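Local atomic coordinates of synaptonemal complex protein 2 (Mus musculus, PDB entry 5IWZ), a protein that is a major component of the axial and lateral elements of synaptonemal complexes in meiosis and is required for SYCP3 insertion and normal chromosome synapsis. Residues 309-314 against 385-390; 340-345 against 356-361. All blocks are in the same frame, centred on the assembly; numbering follows the deposited sequence.

Contact 1 (309-314 against 385-390); sequences IDFNLG and NVTKKV
The side-chain amide of Asn312 is gripped at both ends: ND2 donates to Thr317 OG1 and Ser319 OG, and OD1 receives the N-H of Tyr216. The amide is thereby fixed on the side of strand 308-312 away from the helix, while the backbone O of Asn312 lies 3.6 Å from Val390 CG1. Phe311 points toward the helix: its CB meets Val386 CG1 at 3.6 Å, the two side chains crossing at about a right angle. With CG1 anti to the backbone N (chi1 176°), Val386 turns this methyl to the root of the ring. Val390 CG2 comes to the ring edge. Thr387 OG1 lies 3.6 Å from Phe311 CE1, its polar need met by Ile383 O within the helix. In this PH-like (Spt16M-like) domain, helix 383-390 thus packs apolar residues against one of two antiparallel sheets. Beyond the strand, Leu313 sets CD1 3.8 Å from Val390 CG1 and CD2 3.8 Å from Lys389 CD. Cut back to an alanine, this position would probably leave a gap beside the Val390 methyl and deprive the Lys389 stem of its apolar neighbour. Lysine suits its partly exposed place because its methylenes can pack on the leucine while the charged end turns off toward the surface.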
# COMPACT_ATOMS: atom_id res chain seq x y z
N ILE A 309 4.81 -18.76 -6.71
CA ILE A 309 3.76 -18.50 -5.72
C ILE A 309 4.44 -18.17 -4.40
O ILE A 309 5.32 -18.91 -3.95
CB ILE A 309 2.81 -19.71 -5.53
CG1 ILE A 309 2.31 -20.27 -6.86
CG2 ILE A 309 1.65 -19.34 -4.58
CD1 ILE A 309 1.36 -19.36 -7.63
N ASP A 310 4.02 -17.07 -3.76
CA ASP A 310 4.65 -16.57 -2.55
C ASP A 310 3.73 -16.79 -1.36
O ASP A 310 2.57 -16.36 -1.38
CB ASP A 310 5.00 -15.09 -2.69
CG ASP A 310 5.99 -14.86 -3.80
OD1 ASP A 310 7.06 -15.51 -3.77
OD2 ASP A 310 5.66 -14.13 -4.76
N PHE A 311 4.23 -17.51 -0.37
CA PHE A 311 3.52 -17.80 0.87
C PHE A 311 4.08 -16.87 1.93
O PHE A 311 5.23 -17.01 2.33
CB PHE A 311 3.71 -19.26 1.28
CG PHE A 311 3.02 -20.26 0.38
CD1 PHE A 311 1.86 -20.91 0.80
CD2 PHE A 311 3.54 -20.56 -0.88
CE1 PHE A 311 1.23 -21.84 -0.02
CE2 PHE A 311 2.91 -21.49 -1.70
CZ PHE A 311 1.76 -22.14 -1.28
N ASN A 312 3.25 -15.93 2.40
CA ASN A 312 3.72 -14.80 3.19
C ASN A 312 3.38 -15.00 4.66
O ASN A 312 2.24 -14.78 5.07
CB ASN A 312 3.12 -13.51 2.65
CG ASN A 312 3.53 -13.26 1.21
OD1 ASN A 312 4.72 -13.16 0.90
ND2 ASN A 312 2.53 -13.20 0.32
N LEU A 313 4.38 -15.38 5.46
CA LEU A 313 4.14 -15.76 6.85
C LEU A 313 3.88 -14.54 7.74
O LEU A 313 3.22 -14.67 8.78
CB LEU A 313 5.33 -16.54 7.40
CG LEU A 313 5.45 -18.03 7.11
CD1 LEU A 313 5.19 -18.37 5.64
CD2 LEU A 313 6.86 -18.49 7.53
N GLY A 314 4.37 -13.37 7.36
CA GLY A 314 4.09 -12.19 8.15
C GLY A 314 2.67 -11.69 7.95
O GLY A 314 1.97 -11.35 8.90
N ASN A 385 3.09 -28.20 5.04
CA ASN A 385 3.58 -27.51 6.23
C ASN A 385 3.70 -26.01 6.02
O ASN A 385 3.47 -25.24 6.96
CB ASN A 385 4.90 -28.12 6.69
CG ASN A 385 4.71 -29.50 7.29
OD1 ASN A 385 5.52 -30.40 7.06
ND2 ASN A 385 3.63 -29.68 8.04
N VAL A 386 4.02 -25.55 4.80
CA VAL A 386 4.03 -24.11 4.56
C VAL A 386 2.61 -23.53 4.61
O VAL A 386 2.39 -22.46 5.18
CB VAL A 386 4.73 -23.79 3.23
CG1 VAL A 386 4.64 -22.30 2.95
CG2 VAL A 386 6.19 -24.21 3.28
N THR A 387 1.64 -24.21 3.99
CA THR A 387 0.30 -23.62 3.91
C THR A 387 -0.29 -23.38 5.30
O THR A 387 -0.98 -22.38 5.53
CB THR A 387 -0.64 -24.48 3.07
OG1 THR A 387 -0.08 -24.65 1.76
CG2 THR A 387 -1.99 -23.78 2.90
N LYS A 388 0.01 -24.26 6.26
CA LYS A 388 -0.57 -24.10 7.59
C LYS A 388 0.05 -22.94 8.36
O LYS A 388 -0.54 -22.51 9.36
CB LYS A 388 -0.46 -25.40 8.39
CG LYS A 388 0.91 -25.70 8.93
CD LYS A 388 1.13 -27.21 9.07
CE LYS A 388 0.18 -27.85 10.06
NZ LYS A 388 0.42 -29.32 10.12
N LYS A 389 1.18 -22.41 7.90
CA LYS A 389 1.76 -21.20 8.49
C LYS A 389 1.03 -19.93 8.05
O LYS A 389 1.06 -18.93 8.78
CB LYS A 389 3.24 -21.08 8.12
CG LYS A 389 4.13 -22.27 8.54
CD LYS A 389 5.60 -22.01 8.24
CE LYS A 389 6.32 -23.25 7.72
NZ LYS A 389 6.55 -24.31 8.74
N VAL A 390 0.39 -19.92 6.89
CA VAL A 390 -0.33 -18.73 6.44
C VAL A 390 -1.84 -18.85 6.67
O VAL A 390 -2.49 -17.88 7.05
CB VAL A 390 -0.00 -18.39 4.97
CG1 VAL A 390 1.50 -18.27 4.78
CG2 VAL A 390 -0.56 -19.42 4.01

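Contact 2 (340-345 against 356-361); sequences KVQMYN and TLTLKN
A classic beta bulge interrupts the hairpin of strands 341-349 and 352-359, where Gln342 and Met343 together face Thr358. The carbonyl O of Thr358 takes two N-H groups: Gln342 N at 2.8 Å, bent at the hydrogen (133°), and Met343 N by a weak bond of 3.4 Å. In return Thr358 N donates to Met343 O at 2.8 Å. Past the bulge the pairing is regular. Asn345 and Thr356 form a hydrogen-bonded pair, with Asn345 N to Thr356 O at 3.0 Å and the nearly straight Thr356 N to Asn345 O at 2.9 Å; their side chains lie side by side. On the bulge's other flank, Lys360 N reaches Lys340 O at 2.8 Å.

The extra residue shifts the register by one. The two faces differ in character. Tyr344 and Leu357, a non-hydrogen-bonded pair, share the buried face, where Tyr344 CB meets Leu357 CD2 at 3.6 Å. Tyr344 holds CG between its backbone N and carbonyl carbon (chi1 71°), which carries the ring away from the neighbouring strand to pack on Phe391. Val341, Leu357 and Leu359 all touch Val336 of the other sheet, bulky aliphatic groups suited to the apolar layer between the two sheets. Met343, Thr356 and Thr358 lie on the opposite face, the beta-branched threonines fitting an extended strand that meets solvent.

Where the chain turns, Lys360 lays its extended stem along Gln342, with Lys360 CG 3.7 Å from Gln342 CB. A water links Lys360 NZ to Val341 O. The lysine methylenes thus lie against the Gln342 side of the bulge while a water binds the charged end. Such a bulged antiparallel hairpin, one face inward, is consistent with the bent sheets of a PH-like fold, to which this Spt16M-like domain is related.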
# COMPACT_ATOMS: atom_id res chain seq x y z
N LYS A 340 -10.13 -14.38 3.73
CA LYS A 340 -10.96 -14.71 2.57
C LYS A 340 -11.09 -16.22 2.34
O LYS A 340 -11.86 -16.64 1.47
CB LYS A 340 -10.37 -14.06 1.32
CG LYS A 340 -11.12 -12.88 0.80
CD LYS A 340 -10.65 -12.55 -0.61
CE LYS A 340 -10.71 -11.06 -0.90
NZ LYS A 340 -10.51 -10.77 -2.36
N VAL A 341 -10.36 -17.05 3.07
CA VAL A 341 -10.31 -18.49 2.83
C VAL A 341 -11.29 -19.16 3.79
O VAL A 341 -11.14 -19.06 5.01
CB VAL A 341 -8.88 -19.04 2.99
CG1 VAL A 341 -8.85 -20.57 2.92
CG2 VAL A 341 -7.96 -18.44 1.92
N GLN A 342 -12.32 -19.78 3.23
CA GLN A 342 -13.25 -20.59 4.03
C GLN A 342 -12.60 -21.89 4.50
O GLN A 342 -12.75 -22.26 5.67
CB GLN A 342 -14.51 -20.88 3.20
CG GLN A 342 -15.65 -21.47 4.04
CD GLN A 342 -16.89 -21.69 3.23
OE1 GLN A 342 -16.90 -22.48 2.30
NE2 GLN A 342 -17.96 -20.97 3.56
N MET A 343 -11.91 -22.60 3.62
CA MET A 343 -11.07 -23.73 4.01
C MET A 343 -10.26 -24.15 2.79
O MET A 343 -10.48 -23.68 1.67
CB MET A 343 -11.87 -24.92 4.59
CG MET A 343 -12.81 -25.68 3.68
SD MET A 343 -13.65 -27.07 4.55
CE MET A 343 -14.59 -26.17 5.80
N TYR A 344 -9.31 -25.05 3.03
CA TYR A 344 -8.50 -25.57 1.94
C TYR A 344 -8.22 -27.04 2.17
O TYR A 344 -8.33 -27.56 3.29
CB TYR A 344 -7.18 -24.81 1.80
CG TYR A 344 -6.16 -25.04 2.91
CD1 TYR A 344 -5.21 -26.06 2.82
CD2 TYR A 344 -6.12 -24.20 4.01
CE1 TYR A 344 -4.26 -26.25 3.82
CE2 TYR A 344 -5.18 -24.37 5.00
CZ TYR A 344 -4.26 -25.39 4.92
OH TYR A 344 -3.33 -25.54 5.94
N ASN A 345 -7.81 -27.72 1.11
CA ASN A 345 -7.29 -29.07 1.25
C ASN A 345 -6.14 -29.27 0.27
O ASN A 345 -5.97 -28.51 -0.69
CB ASN A 345 -8.38 -30.13 1.05
CG ASN A 345 -8.81 -30.28 -0.37
OD1 ASN A 345 -8.23 -31.06 -1.13
ND2 ASN A 345 -9.86 -29.56 -0.75
N THR A 356 -6.18 -26.77 -3.05
CA THR A 356 -7.49 -26.21 -3.38
C THR A 356 -7.94 -25.28 -2.27
O THR A 356 -8.11 -25.73 -1.13
CB THR A 356 -8.52 -27.32 -3.57
OG1 THR A 356 -8.06 -28.22 -4.58
CG2 THR A 356 -9.88 -26.73 -4.02
N LEU A 357 -8.11 -23.99 -2.59
CA LEU A 357 -8.58 -22.97 -1.65
C LEU A 357 -10.04 -22.66 -1.96
O LEU A 357 -10.34 -22.18 -3.05
CB LEU A 357 -7.79 -21.67 -1.74
CG LEU A 357 -6.28 -21.57 -1.48
CD1 LEU A 357 -5.82 -20.12 -1.76
CD2 LEU A 357 -5.96 -22.00 -0.06
N THR A 358 -10.92 -22.92 -1.01
CA THR A 358 -12.31 -22.49 -1.12
C THR A 358 -12.41 -21.10 -0.50
O THR A 358 -12.11 -20.94 0.69
CB THR A 358 -13.24 -23.48 -0.41
OG1 THR A 358 -13.13 -24.76 -1.02
CG2 THR A 358 -14.70 -23.02 -0.49
N LEU A 359 -12.79 -20.11 -1.29
CA LEU A 359 -12.91 -18.74 -0.80
C LEU A 359 -14.31 -18.46 -0.27
O LEU A 359 -15.30 -19.06 -0.70
CB LEU A 359 -12.58 -17.75 -1.91
CG LEU A 359 -11.24 -17.98 -2.63
CD1 LEU A 359 -11.09 -16.91 -3.70
CD2 LEU A 359 -10.07 -17.95 -1.66
N LYS A 360 -14.39 -17.51 0.67
CA LYS A 360 -15.65 -17.13 1.29
C LYS A 360 -16.53 -16.30 0.36
O LYS A 360 -17.69 -16.05 0.71
CB LYS A 360 -15.39 -16.34 2.58
CG LYS A 360 -14.91 -17.20 3.73
CD LYS A 360 -14.58 -16.38 4.98
CE LYS A 360 -13.97 -17.30 6.03
NZ LYS A 360 -13.64 -16.63 7.33
N ASN A 361 -16.02 -15.87 -0.80
CA ASN A 361 -16.88 -15.22 -1.77
C ASN A 361 -16.27 -15.35 -3.15
O ASN A 361 -15.08 -15.66 -3.30
CB ASN A 361 -17.13 -13.74 -1.41
CG ASN A 361 -15.85 -12.96 -1.24
OD1 ASN A 361 -15.34 -12.83 -0.12
ND2 ASN A 361 -15.32 -12.41 -2.34
O HOH W 1 -13.00 -10.45 -2.79
O HOH W 2 -10.64 -17.55 7.05

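Both contacts lie in the Spt16M-like domain, and the hairpin of contact 2 falls, in sequence, between the two segments of contact 1. They hold different elements: contact 1 sets the helix against the four-stranded sheet, whereas contact 2 joins neighbouring strands of the five-stranded sheet. Contact 1 is mostly buried and rests on apolar side chains; contact 2, burying about twice the area, depends on backbone hydrogen bonds and has one face toward solvent. Helix 383-390 connects them. Thr387 serves both: its OG1 faces Phe311 while its CG2 packs 3.4 Å from Tyr344 CZ. Lys388 CA also lies near Tyr344 OH, so this helix touches both sheets.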